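Local coordinates for membrane protein (Acinetobacter baumannii AB307-0294, PDB 5DL5) that probably forms an outer-membrane beta-barrel channel of the OprD porin family that lets small molecules, likely including antibiotics, into the cell, at residues Ser81-Ile84 with Gly85-Asn89; Pro96-Asn99 with Asp100-Tyr104; Ala136-Thr139 with Gly140-Val143; Ser173-Asn177 with Thr178-Ala182. All blocks are in the same frame, centred on the assembly; numbering follows the deposited sequence.

The four contacts follow one another along the chain, and none nests within or crosses another. Interaction 1 lies where strand 70-83 runs out into the loop that leads to strand 106-118, and interaction 2 folds the later part of that same loop back on itself; Asn87 packs against Ala103 between them. Interaction 3 bends the loop between strands 135-136 and 146-148, near the centre of the chain, and interaction 4 turns the loop between strands 160-171 and 190-200. Ser173 links interactions 3 and 4 through probable hydrogen bonds, while Ile176 of interaction 4 packs on Pro96 and Tyr104 of interaction 2. Val143 of interaction 3 touches Ser81, bringing the inner loop against strand 70-83.

Interaction 1. Residues Ser81-Ile84 with Gly85-Asn89; sequences SFKI and GENKN. With C8E ((hydroxyethyloxy)tri(ethyloxy)octane), chain C; C8E ((hydroxyethyloxy)tri(ethyloxy)octane), chain D.
Lys83 reaches over the first loop residues beyond barrel strand 70-83 to give NZ to the backbone oxygen of Glu86, 2.9 Å from NZ to O. The approach is lateral, with the nitrogen tilted 31° from the carbonyl plane. On the way the extended lysine chain runs alongside the Gly85 carbonyl, and its CE lies 3.2 Å from Gly85 O. A chi1 of 70°, with CG set between the backbone N and the carbonyl carbon, starts the chain in this direction. Asn87 slides past it the opposite way, its ND2 3.7 Å from Lys83 CB. That amide nitrogen makes two weak bonds, to Ile84 O at 2.8 Å and to Gly85 O at 3.1 Å, while OD1 of Asn87 accepts from the backbone N of Val53 in strand 50-62. Gly85 permits the bend, since its backbone angles would jam a beta carbon against the carbonyl of Ile84. Earlier on the strand, Phe82 meets bound detergent: its CE1 is 3.4 Å from C19 of one molecule, which comes at the ring edge. Main-chain oxygens thus receive both the lysine ammonium and the asparagine amide, so the carbonyl dipoles of the loop probably help to offset the lysine charge where the strand ends.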
loop_
_atom_site.group_PDB
_atom_site.type_symbol
_atom_site.label_atom_id
_atom_site.label_comp_id
_atom_site.label_asym_id
_atom_site.label_seq_id
_atom_site.Cartn_x
_atom_site.Cartn_y
_atom_site.Cartn_z
ATOM N N SER A 81 13.182 -0.274 15.747
ATOM C CA SER A 81 12.792 -1.654 15.692
ATOM C C SER A 81 13.909 -2.590 16.071
ATOM O O SER A 81 15.083 -2.171 15.998
ATOM C CB SER A 81 12.305 -2.016 14.276
ATOM O OG SER A 81 11.379 -1.078 13.796
ATOM N N PHE A 82 13.578 -3.855 16.373
ATOM C CA PHE A 82 14.673 -4.856 16.506
ATOM C C PHE A 82 14.176 -6.166 15.931
ATOM O O PHE A 82 13.005 -6.456 15.983
ATOM C CB PHE A 82 15.201 -4.929 17.934
ATOM C CG PHE A 82 14.143 -5.185 18.975
ATOM C CD1 PHE A 82 13.466 -4.111 19.613
ATOM C CD2 PHE A 82 13.820 -6.482 19.340
ATOM C CE1 PHE A 82 12.492 -4.369 20.624
ATOM C CE2 PHE A 82 12.844 -6.724 20.284
ATOM C CZ PHE A 82 12.211 -5.671 20.964
ATOM N N LYS A 83 15.061 -6.988 15.434
ATOM C CA LYS A 83 14.624 -8.293 14.992
ATOM C C LYS A 83 14.388 -9.184 16.253
ATOM O O LYS A 83 14.963 -8.889 17.346
ATOM C CB LYS A 83 15.680 -8.929 14.084
ATOM C CG LYS A 83 16.960 -9.353 14.783
ATOM C CD LYS A 83 17.987 -9.916 13.823
ATOM C CE LYS A 83 19.045 -10.494 14.687
ATOM N NZ LYS A 83 20.008 -11.071 13.752
ATOM N N ILE A 84 13.533 -10.235 16.072
ATOM C CA ILE A 84 13.328 -11.256 17.081
ATOM C C ILE A 84 13.861 -12.560 16.524
ATOM O O ILE A 84 13.277 -13.102 15.624
ATOM C CB ILE A 84 11.869 -11.335 17.484
ATOM C CG1 ILE A 84 11.497 -9.990 18.175
ATOM C CG2 ILE A 84 11.633 -12.509 18.469
ATOM C CD1 ILE A 84 9.997 -9.769 18.295
ATOM N N GLY A 85 14.953 -13.082 17.049
ATOM C CA GLY A 85 15.537 -14.299 16.503
ATOM C C GLY A 85 16.615 -13.884 15.542
ATOM O O GLY A 85 16.836 -12.690 15.205
ATOM N N GLU A 86 17.342 -14.869 15.091
ATOM C CA GLU A 86 18.450 -14.621 14.201
ATOM C C GLU A 86 17.987 -14.021 12.826
ATOM O O GLU A 86 18.651 -13.137 12.256
ATOM C CB GLU A 86 19.221 -15.924 13.925
ATOM C CG GLU A 86 20.446 -15.642 13.057
ATOM C CD GLU A 86 21.344 -16.856 12.832
ATOM O OE1 GLU A 86 20.928 -17.988 13.089
ATOM O OE2 GLU A 86 22.484 -16.602 12.400
ATOM N N ASN A 87 16.886 -14.554 12.315
ATOM C CA ASN A 87 16.330 -14.068 11.081
ATOM C C ASN A 87 17.350 -14.209 9.974
ATOM O O ASN A 87 17.620 -13.276 9.243
ATOM C CB ASN A 87 15.824 -12.623 11.245
ATOM C CG ASN A 87 14.495 -12.604 11.958
ATOM O OD1 ASN A 87 13.462 -12.877 11.351
ATOM N ND2 ASN A 87 14.504 -12.326 13.218
ATOM N N LYS A 88 17.888 -15.397 9.849
ATOM C CA LYS A 88 18.875 -15.666 8.831
ATOM C C LYS A 88 18.272 -15.657 7.403
ATOM O O LYS A 88 18.985 -15.426 6.469
ATOM C CB LYS A 88 19.464 -17.004 9.111
ATOM C CG LYS A 88 20.755 -17.221 8.400
ATOM C CD LYS A 88 21.317 -18.623 8.670
ATOM C CE LYS A 88 20.351 -19.730 8.281
ATOM N NZ LYS A 88 21.060 -21.050 8.238
ATOM N N ASN A 89 16.965 -15.854 7.249
ATOM C CA ASN A 89 16.346 -15.841 5.919
ATOM C C ASN A 89 15.177 -14.872 5.954
ATOM O O ASN A 89 14.073 -15.206 5.505
ATOM C CB ASN A 89 15.826 -17.254 5.636
ATOM C CG ASN A 89 16.900 -18.314 5.690
ATOM O OD1 ASN A 89 16.918 -19.129 6.549
ATOM N ND2 ASN A 89 17.803 -18.254 4.803
HETATM C C8 C8E C . 18.824 2.284 15.739
HETATM O O9 C8E C . 18.434 1.581 16.914
HETATM C C10 C8E C . 17.034 1.243 17.050
HETATM C C11 C8E C . 16.696 0.820 18.474
HETATM O O12 C8E C . 15.278 0.701 18.674
HETATM C C13 C8E C . 14.761 1.438 19.798
HETATM C C14 C8E C . 13.288 1.135 20.101
HETATM O O15 C8E C . 13.107 -0.267 20.052
HETATM C C16 C8E C . 11.798 -0.748 19.720
HETATM C C17 C8E C . 10.840 -0.430 20.831
HETATM O O18 C8E C . 9.775 -1.392 20.797
HETATM C C19 C8E C . 9.960 -2.388 21.813
HETATM C C20 C8E C . 8.946 -2.286 22.887
HETATM O O21 C8E C . 9.060 -3.528 23.575
HETATM C C1 C8E D . 17.997 -1.332 20.972
HETATM C C2 C8E D . 17.399 -2.698 20.719
HETATM C C3 C8E D . 16.372 -3.301 21.728
HETATM C C4 C8E D . 15.371 -2.316 22.260
HETATM C C5 C8E D . 14.459 -2.708 23.406
HETATM C C6 C8E D . 14.023 -1.423 24.105
HETATM C C7 C8E D . 12.557 -1.492 24.460
#

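Interaction 2. Residues Pro96-Asn99 with Asp100-Tyr104; sequences PKHN and DGSAY. With C8E ((hydroxyethyloxy)tri(ethyloxy)octane), chain B; PO4 (phosphate ion), chain E.
A type I beta turn from His98 to Gly101 reverses the loop ahead of strand 106-118, and the residues flanking it are joined by a single antiparallel bridge, Lys97 with Ala103. Tyr104 N donates to Pro96 O and His98 N to Ser102 O, both at 2.9 Å; the turn itself closes from Gly101 N to His98 O. An Asx turn overlaps its far end, where Asp100 OD1 accepts the backbone N of Ser102 at 2.8 Å; the Ser102 hydroxyl lies close to the same oxygen, at a doubtfully short distance. Across the base, the His98 and Tyr104 rings form an offset stack, their centroids 3.9 Å apart and their planes 13° from parallel. His98 CE1 sits over the centre of the tyrosine ring, whereas Tyr104 CE1 lies toward the rim of the imidazole. Pro96 packs beside the tyrosine, its CB 3.7 Å from Tyr104 CD1. Lys97 leads away from the turn, and its NZ is bonded to Ala90 O. At the edge of the imidazole, His98 NE2 donates to phosphate O3 at 2.8 Å, and the same ion also accepts from Asp105 N. With one face on tyrosine and NE2 on the ion, the imidazole is probably held in its rotation; the phosphate, probably from the crystallisation liquor, suggests that this corner can receive an anionic group.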
loop_
_atom_site.group_PDB
_atom_site.type_symbol
_atom_site.label_atom_id
_atom_site.label_comp_id
_atom_site.label_asym_id
_atom_site.label_seq_id
_atom_site.Cartn_x
_atom_site.Cartn_y
_atom_site.Cartn_z
ATOM N N PRO A 96 15.668 -4.766 7.434
ATOM C CA PRO A 96 16.869 -4.429 6.666
ATOM C C PRO A 96 17.926 -5.524 6.722
ATOM O O PRO A 96 18.090 -6.137 7.792
ATOM C CB PRO A 96 17.416 -3.192 7.363
ATOM C CG PRO A 96 16.243 -2.610 8.119
ATOM C CD PRO A 96 15.334 -3.755 8.478
ATOM N N LYS A 97 18.721 -5.623 5.665
ATOM C CA LYS A 97 19.718 -6.660 5.490
ATOM C C LYS A 97 21.068 -6.014 5.191
ATOM O O LYS A 97 21.134 -4.906 4.615
ATOM C CB LYS A 97 19.297 -7.676 4.390
ATOM C CG LYS A 97 18.227 -8.637 4.901
ATOM C CD LYS A 97 17.982 -9.863 4.033
ATOM C CE LYS A 97 16.891 -9.582 3.051
ATOM N NZ LYS A 97 16.506 -10.813 2.372
ATOM N N HIS A 98 22.137 -6.590 5.757
ATOM C CA HIS A 98 23.480 -6.151 5.500
ATOM C C HIS A 98 23.859 -6.724 4.145
ATOM O O HIS A 98 23.173 -7.607 3.607
ATOM C CB HIS A 98 24.442 -6.732 6.532
ATOM C CG HIS A 98 24.269 -6.191 7.917
ATOM N ND1 HIS A 98 24.759 -4.967 8.300
ATOM C CD2 HIS A 98 23.683 -6.722 9.023
ATOM C CE1 HIS A 98 24.526 -4.774 9.592
ATOM N NE2 HIS A 98 23.864 -5.824 10.056
ATOM N N ASN A 99 25.004 -6.293 3.654
ATOM C CA ASN A 99 25.516 -6.737 2.338
ATOM C C ASN A 99 25.707 -8.240 2.258
ATOM O O ASN A 99 25.409 -8.810 1.210
ATOM C CB ASN A 99 26.826 -6.002 1.979
ATOM C CG ASN A 99 26.709 -4.515 2.209
ATOM O OD1 ASN A 99 25.869 -4.076 3.013
ATOM N ND2 ASN A 99 27.521 -3.732 1.534
ATOM N N ASP A 100 26.105 -8.901 3.358
ATOM C CA ASP A 100 26.191 -10.374 3.351
ATOM C C ASP A 100 24.897 -11.145 3.339
ATOM O O ASP A 100 24.922 -12.389 3.292
ATOM C CB ASP A 100 27.077 -10.914 4.493
ATOM C CG ASP A 100 26.685 -10.373 5.877
ATOM O OD1 ASP A 100 25.482 -10.305 6.226
ATOM O OD2 ASP A 100 27.636 -10.016 6.612
ATOM N N GLY A 101 23.747 -10.477 3.393
ATOM C CA GLY A 101 22.537 -11.218 3.610
ATOM C C GLY A 101 21.961 -11.266 5.033
ATOM O O GLY A 101 20.754 -11.540 5.178
ATOM N N SER A 102 22.773 -10.957 6.049
ATOM C CA SER A 102 22.290 -11.089 7.466
ATOM C C SER A 102 21.319 -10.015 7.828
ATOM O O SER A 102 21.325 -8.874 7.257
ATOM C CB SER A 102 23.461 -11.201 8.495
ATOM O OG SER A 102 24.309 -10.091 8.386
ATOM N N ALA A 103 20.399 -10.355 8.710
ATOM C CA ALA A 103 19.480 -9.364 9.193
ATOM C C ALA A 103 20.120 -8.289 10.078
ATOM O O ALA A 103 20.964 -8.590 10.813
ATOM C CB ALA A 103 18.355 -10.045 9.872
ATOM N N TYR A 104 19.732 -7.022 9.979
ATOM C CA TYR A 104 20.080 -5.998 10.941
ATOM C C TYR A 104 19.499 -6.369 12.303
ATOM O O TYR A 104 18.344 -6.794 12.449
ATOM C CB TYR A 104 19.519 -4.636 10.582
ATOM C CG TYR A 104 20.463 -3.783 9.768
ATOM C CD1 TYR A 104 20.832 -4.170 8.482
ATOM C CD2 TYR A 104 21.101 -2.679 10.351
ATOM C CE1 TYR A 104 21.669 -3.380 7.744
ATOM C CE2 TYR A 104 22.087 -1.952 9.670
ATOM C CZ TYR A 104 22.307 -2.292 8.342
ATOM O OH TYR A 104 23.203 -1.604 7.623
HETATM C C6 C8E B . 15.178 -8.053 -0.729
HETATM C C7 C8E B . 14.339 -9.004 0.172
HETATM C C8 C8E B . 13.974 -10.380 -0.435
HETATM O O9 C8E B . 12.654 -10.905 -0.042
HETATM C C10 C8E B . 11.906 -11.114 -1.235
HETATM C C11 C8E B . 11.212 -9.806 -1.655
HETATM O O12 C8E B . 10.113 -10.049 -2.505
HETATM C C13 C8E B . 9.017 -10.803 -1.967
HETATM C C14 C8E B . 7.952 -9.886 -1.428
HETATM O O15 C8E B . 6.636 -10.174 -1.893
HETATM C C16 C8E B . 6.391 -10.225 -3.306
HETATM C C17 C8E B . 4.960 -9.711 -3.460
HETATM O O18 C8E B . 4.278 -10.047 -2.213
HETATM C C19 C8E B . 3.329 -9.071 -1.760
HETATM C C20 C8E B . 2.604 -9.627 -0.547
HETATM O O21 C8E B . 1.412 -8.927 -0.089
HETATM P P PO4 E . 23.575 -4.212 13.596
HETATM O O1 PO4 E . 24.419 -3.303 12.705
HETATM O O2 PO4 E . 24.346 -4.691 14.841
HETATM O O3 PO4 E . 23.201 -5.465 12.792
HETATM O O4 PO4 E . 22.332 -3.447 14.073
#

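Interaction 3. Residues Ala136-Thr139 with Gly140-Val143; sequences ASNT and GRMV. With C8E ((hydroxyethyloxy)tri(ethyloxy)octane), chain B.
Asn138 lays its amide nitrogen against the aliphatic base of Arg141, with ND2 3.5 Å from CG, and the two side chains cross at about a right angle. Amide and guanidinium planes are 85° apart, so the two flat groups do not stack. The other branch of the amide reaches forward along the chain: OD1 takes the backbone N-H of Gly140 at 3.0 Å, which meets the definition of an Asx turn, although the donor stands 60° above the carbonyl plane. Past the turn, Arg141 bends at chi2 (-66°), which folds the guanidinium back so that NH1 donates to Gly140 O at 3.0 Å, with that oxygen close to the guanidinium plane. Its NE is held by Asn92 O. NH2 lies 3.4 Å from C20 of a detergent molecule that is itself hydrogen-bonded to Arg420. A water spans the backbone, giving a 2.8 Å bond to Arg141 O and a weak one to Thr139 O. Asn138 ND2 in turn donates to Ser173 OG, in the loop that follows strand 160-171. Two bonds to main-chain oxygens therefore set the direction of the guanidinium near the centre of the chain. Its NH1 lies close to Arg420 NH1, and such a concentration of positive charge would probably favour anionic groups, consistent with the basic channel lining known in OprD relatives.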
loop_
_atom_site.group_PDB
_atom_site.type_symbol
_atom_site.label_atom_id
_atom_site.label_comp_id
_atom_site.label_asym_id
_atom_site.label_seq_id
_atom_site.Cartn_x
_atom_site.Cartn_y
_atom_site.Cartn_z
ATOM N N ALA A 136 1.938 5.614 -2.838
ATOM C CA ALA A 136 1.427 5.272 -1.537
ATOM C C ALA A 136 2.564 4.534 -0.728
ATOM O O ALA A 136 3.181 3.528 -1.221
ATOM C CB ALA A 136 0.190 4.378 -1.670
ATOM N N SER A 137 2.768 5.028 0.471
ATOM C CA SER A 137 3.653 4.388 1.434
ATOM C C SER A 137 3.184 3.035 1.842
ATOM O O SER A 137 2.021 2.815 2.250
ATOM C CB SER A 137 3.773 5.273 2.682
ATOM O OG SER A 137 4.576 6.372 2.350
ATOM N N ASN A 138 4.076 2.113 1.752
ATOM C CA ASN A 138 3.920 0.844 2.538
ATOM C C ASN A 138 3.497 1.055 3.977
ATOM O O ASN A 138 4.145 1.763 4.732
ATOM C CB ASN A 138 5.263 0.082 2.666
ATOM C CG ASN A 138 5.073 -1.377 3.163
ATOM O OD1 ASN A 138 4.001 -1.995 2.993
ATOM N ND2 ASN A 138 6.095 -1.919 3.776
ATOM N N THR A 139 2.432 0.418 4.367
ATOM C CA THR A 139 2.121 0.315 5.751
ATOM C C THR A 139 1.745 -1.149 6.071
ATOM O O THR A 139 1.174 -1.363 7.118
ATOM C CB THR A 139 0.924 1.240 6.167
ATOM O OG1 THR A 139 -0.225 0.781 5.494
ATOM C CG2 THR A 139 1.148 2.771 5.774
ATOM N N GLY A 140 2.092 -2.139 5.241
ATOM C CA GLY A 140 1.673 -3.566 5.532
ATOM C C GLY A 140 2.820 -4.473 6.036
ATOM O O GLY A 140 2.750 -5.712 5.898
ATOM N N ARG A 141 3.928 -3.871 6.456
ATOM C CA ARG A 141 5.111 -4.625 7.001
ATOM C C ARG A 141 5.392 -4.131 8.397
ATOM O O ARG A 141 4.413 -3.915 9.158
ATOM C CB ARG A 141 6.366 -4.641 6.062
ATOM C CG ARG A 141 6.074 -5.269 4.705
ATOM C CD ARG A 141 5.742 -6.746 4.743
ATOM N NE ARG A 141 5.604 -7.253 3.375
ATOM C CZ ARG A 141 4.501 -7.169 2.638
ATOM N NH1 ARG A 141 3.404 -6.600 3.125
ATOM N NH2 ARG A 141 4.503 -7.615 1.373
ATOM N N MET A 142 6.648 -3.929 8.791
ATOM C CA MET A 142 6.883 -3.523 10.206
ATOM C C MET A 142 6.678 -2.035 10.470
ATOM O O MET A 142 6.126 -1.631 11.526
ATOM C CB MET A 142 8.225 -3.930 10.688
ATOM C CG MET A 142 8.457 -5.408 10.802
ATOM S SD MET A 142 7.356 -6.324 11.884
ATOM C CE MET A 142 7.482 -5.361 13.406
ATOM N N VAL A 143 7.151 -1.257 9.528
ATOM C CA VAL A 143 7.226 0.183 9.671
ATOM C C VAL A 143 6.834 0.862 8.328
ATOM O O VAL A 143 7.006 0.301 7.284
ATOM C CB VAL A 143 8.643 0.660 10.126
ATOM C CG1 VAL A 143 8.923 0.164 11.527
ATOM C CG2 VAL A 143 9.763 0.145 9.220
HETATM C C6 C8E B . 15.178 -8.053 -0.729
HETATM C C7 C8E B . 14.339 -9.004 0.172
HETATM C C8 C8E B . 13.974 -10.380 -0.435
HETATM O O9 C8E B . 12.654 -10.905 -0.042
HETATM C C10 C8E B . 11.906 -11.114 -1.235
HETATM C C11 C8E B . 11.212 -9.806 -1.655
HETATM O O12 C8E B . 10.113 -10.049 -2.505
HETATM C C13 C8E B . 9.017 -10.803 -1.967
HETATM C C14 C8E B . 7.952 -9.886 -1.428
HETATM O O15 C8E B . 6.636 -10.174 -1.893
HETATM C C16 C8E B . 6.391 -10.225 -3.306
HETATM C C17 C8E B . 4.960 -9.711 -3.460
HETATM O O18 C8E B . 4.278 -10.047 -2.213
HETATM C C19 C8E B . 3.329 -9.071 -1.760
HETATM C C20 C8E B . 2.604 -9.627 -0.547
HETATM O O21 C8E B . 1.412 -8.927 -0.089
HETATM O O HOH W 1 1.670 -4.274 8.933
#

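Interaction 4. Residues Ser173-Asn177 with Thr178-Ala182; sequences SDQIN and TDADA
The backbone doubles back between Asp174-Asn177 and Thr178-Ala182, the two runs heading 142° apart in the loop after strand 160-171. Asn177 holds the bend: its OD1 accepts from Asp179 N at 3.0 Å in an Asx turn, the donor only 16° out of the carbonyl plane. With CG opposite the backbone N (chi1 -167°), the amide lies forward over the next two residues. Across the turn, Gln175 fills the space between the two runs. It folds at chi2, so that CG comes 3.3 Å from both Ala180 O and Asp181 O, and OE1 rests 3.6 Å from the Ala180 methyl. Its NE2 turns back to Asp174 OD1 in a weak bond of 3.2 Å. At the open end a water joins the runs, donating to Asp174 OD2 at 2.5 Å and to Ala182 O at 2.6 Å. The other two carboxylates bind residues beyond this turn: Asp179 OD1 accepts from Leu187 N and Asp170 N, and Asp181 OD2 from Ala310 N. Little apolar packing is involved; polar side chains that accept backbone N-H groups contribute to the shape of this loop, alongside backbone bonds of Ala180 to Asp170 and Met172, with the water bridge completing the link between the two runs.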
loop_
_atom_site.group_PDB
_atom_site.type_symbol
_atom_site.label_atom_id
_atom_site.label_comp_id
_atom_site.label_asym_id
_atom_site.label_seq_id
_atom_site.Cartn_x
_atom_site.Cartn_y
_atom_site.Cartn_z
ATOM N N SER A 173 10.468 0.565 3.866
ATOM C CA SER A 173 10.413 0.035 5.236
ATOM C C SER A 173 11.618 -0.757 5.712
ATOM O O SER A 173 11.946 -0.744 6.870
ATOM C CB SER A 173 9.165 -0.895 5.295
ATOM O OG SER A 173 8.031 -0.098 4.933
ATOM N N ASP A 174 12.313 -1.414 4.779
ATOM C CA ASP A 174 13.455 -2.249 5.066
ATOM C C ASP A 174 14.790 -1.644 4.659
ATOM O O ASP A 174 15.776 -2.397 4.363
ATOM C CB ASP A 174 13.269 -3.612 4.344
ATOM C CG ASP A 174 13.302 -3.494 2.802
ATOM O OD1 ASP A 174 13.069 -2.396 2.224
ATOM O OD2 ASP A 174 13.627 -4.512 2.153
ATOM N N GLN A 175 14.809 -0.312 4.577
ATOM C CA GLN A 175 15.980 0.394 4.204
ATOM C C GLN A 175 16.367 1.381 5.342
ATOM O O GLN A 175 15.492 2.081 5.877
ATOM C CB GLN A 175 15.753 1.190 2.873
ATOM C CG GLN A 175 15.214 0.345 1.711
ATOM C CD GLN A 175 16.274 -0.588 1.184
ATOM O OE1 GLN A 175 17.416 -0.239 1.160
ATOM N NE2 GLN A 175 15.884 -1.813 0.828
ATOM N N ILE A 176 17.675 1.444 5.595
ATOM C CA ILE A 176 18.325 2.425 6.557
ATOM C C ILE A 176 18.701 3.784 5.904
ATOM O O ILE A 176 18.629 4.813 6.541
ATOM C CB ILE A 176 19.678 1.807 7.086
ATOM C CG1 ILE A 176 19.423 0.455 7.729
ATOM C CG2 ILE A 176 20.479 2.772 7.962
ATOM C CD1 ILE A 176 18.306 0.521 8.717
ATOM N N ASN A 177 19.124 3.746 4.647
ATOM C CA ASN A 177 19.478 4.958 3.870
ATOM C C ASN A 177 18.218 5.724 3.694
ATOM O O ASN A 177 17.134 5.099 3.518
ATOM C CB ASN A 177 19.998 4.496 2.517
ATOM C CG ASN A 177 20.693 5.597 1.711
ATOM O OD1 ASN A 177 20.069 6.462 1.025
ATOM N ND2 ASN A 177 22.040 5.530 1.740
ATOM N N THR A 178 18.316 7.047 3.675
ATOM C CA THR A 178 17.130 7.896 3.565
ATOM C C THR A 178 16.568 8.022 2.122
ATOM O O THR A 178 15.502 8.480 1.955
ATOM C CB THR A 178 17.458 9.281 4.093
ATOM O OG1 THR A 178 18.592 9.755 3.357
ATOM C CG2 THR A 178 17.958 9.168 5.564
ATOM N N ASP A 179 17.265 7.590 1.100
ATOM C CA ASP A 179 16.755 7.622 -0.226
ATOM C C ASP A 179 17.034 6.243 -0.873
ATOM O O ASP A 179 18.078 6.011 -1.565
ATOM C CB ASP A 179 17.368 8.767 -1.050
ATOM C CG ASP A 179 16.589 9.045 -2.338
ATOM O OD1 ASP A 179 15.482 8.490 -2.479
ATOM O OD2 ASP A 179 17.037 9.823 -3.259
ATOM N N ALA A 180 16.134 5.312 -0.567
ATOM C CA ALA A 180 16.281 3.884 -1.021
ATOM C C ALA A 180 14.972 3.156 -1.007
ATOM O O ALA A 180 14.356 2.989 0.023
ATOM C CB ALA A 180 17.376 3.102 -0.225
ATOM N N ASP A 181 14.503 2.778 -2.186
ATOM C CA ASP A 181 13.233 2.039 -2.330
ATOM C C ASP A 181 13.497 0.567 -2.024
ATOM O O ASP A 181 14.555 0.249 -1.472
ATOM C CB ASP A 181 12.661 2.317 -3.754
ATOM C CG ASP A 181 13.382 1.580 -4.893
ATOM O OD1 ASP A 181 14.418 0.853 -4.726
ATOM O OD2 ASP A 181 12.878 1.703 -6.045
ATOM N N ALA A 182 12.574 -0.337 -2.369
ATOM C CA ALA A 182 12.629 -1.750 -1.951
ATOM C C ALA A 182 13.808 -2.376 -2.638
ATOM O O ALA A 182 14.326 -3.382 -2.146
ATOM C CB ALA A 182 11.353 -2.557 -2.351
HETATM O O HOH W 2 13.639 -5.092 -0.308
#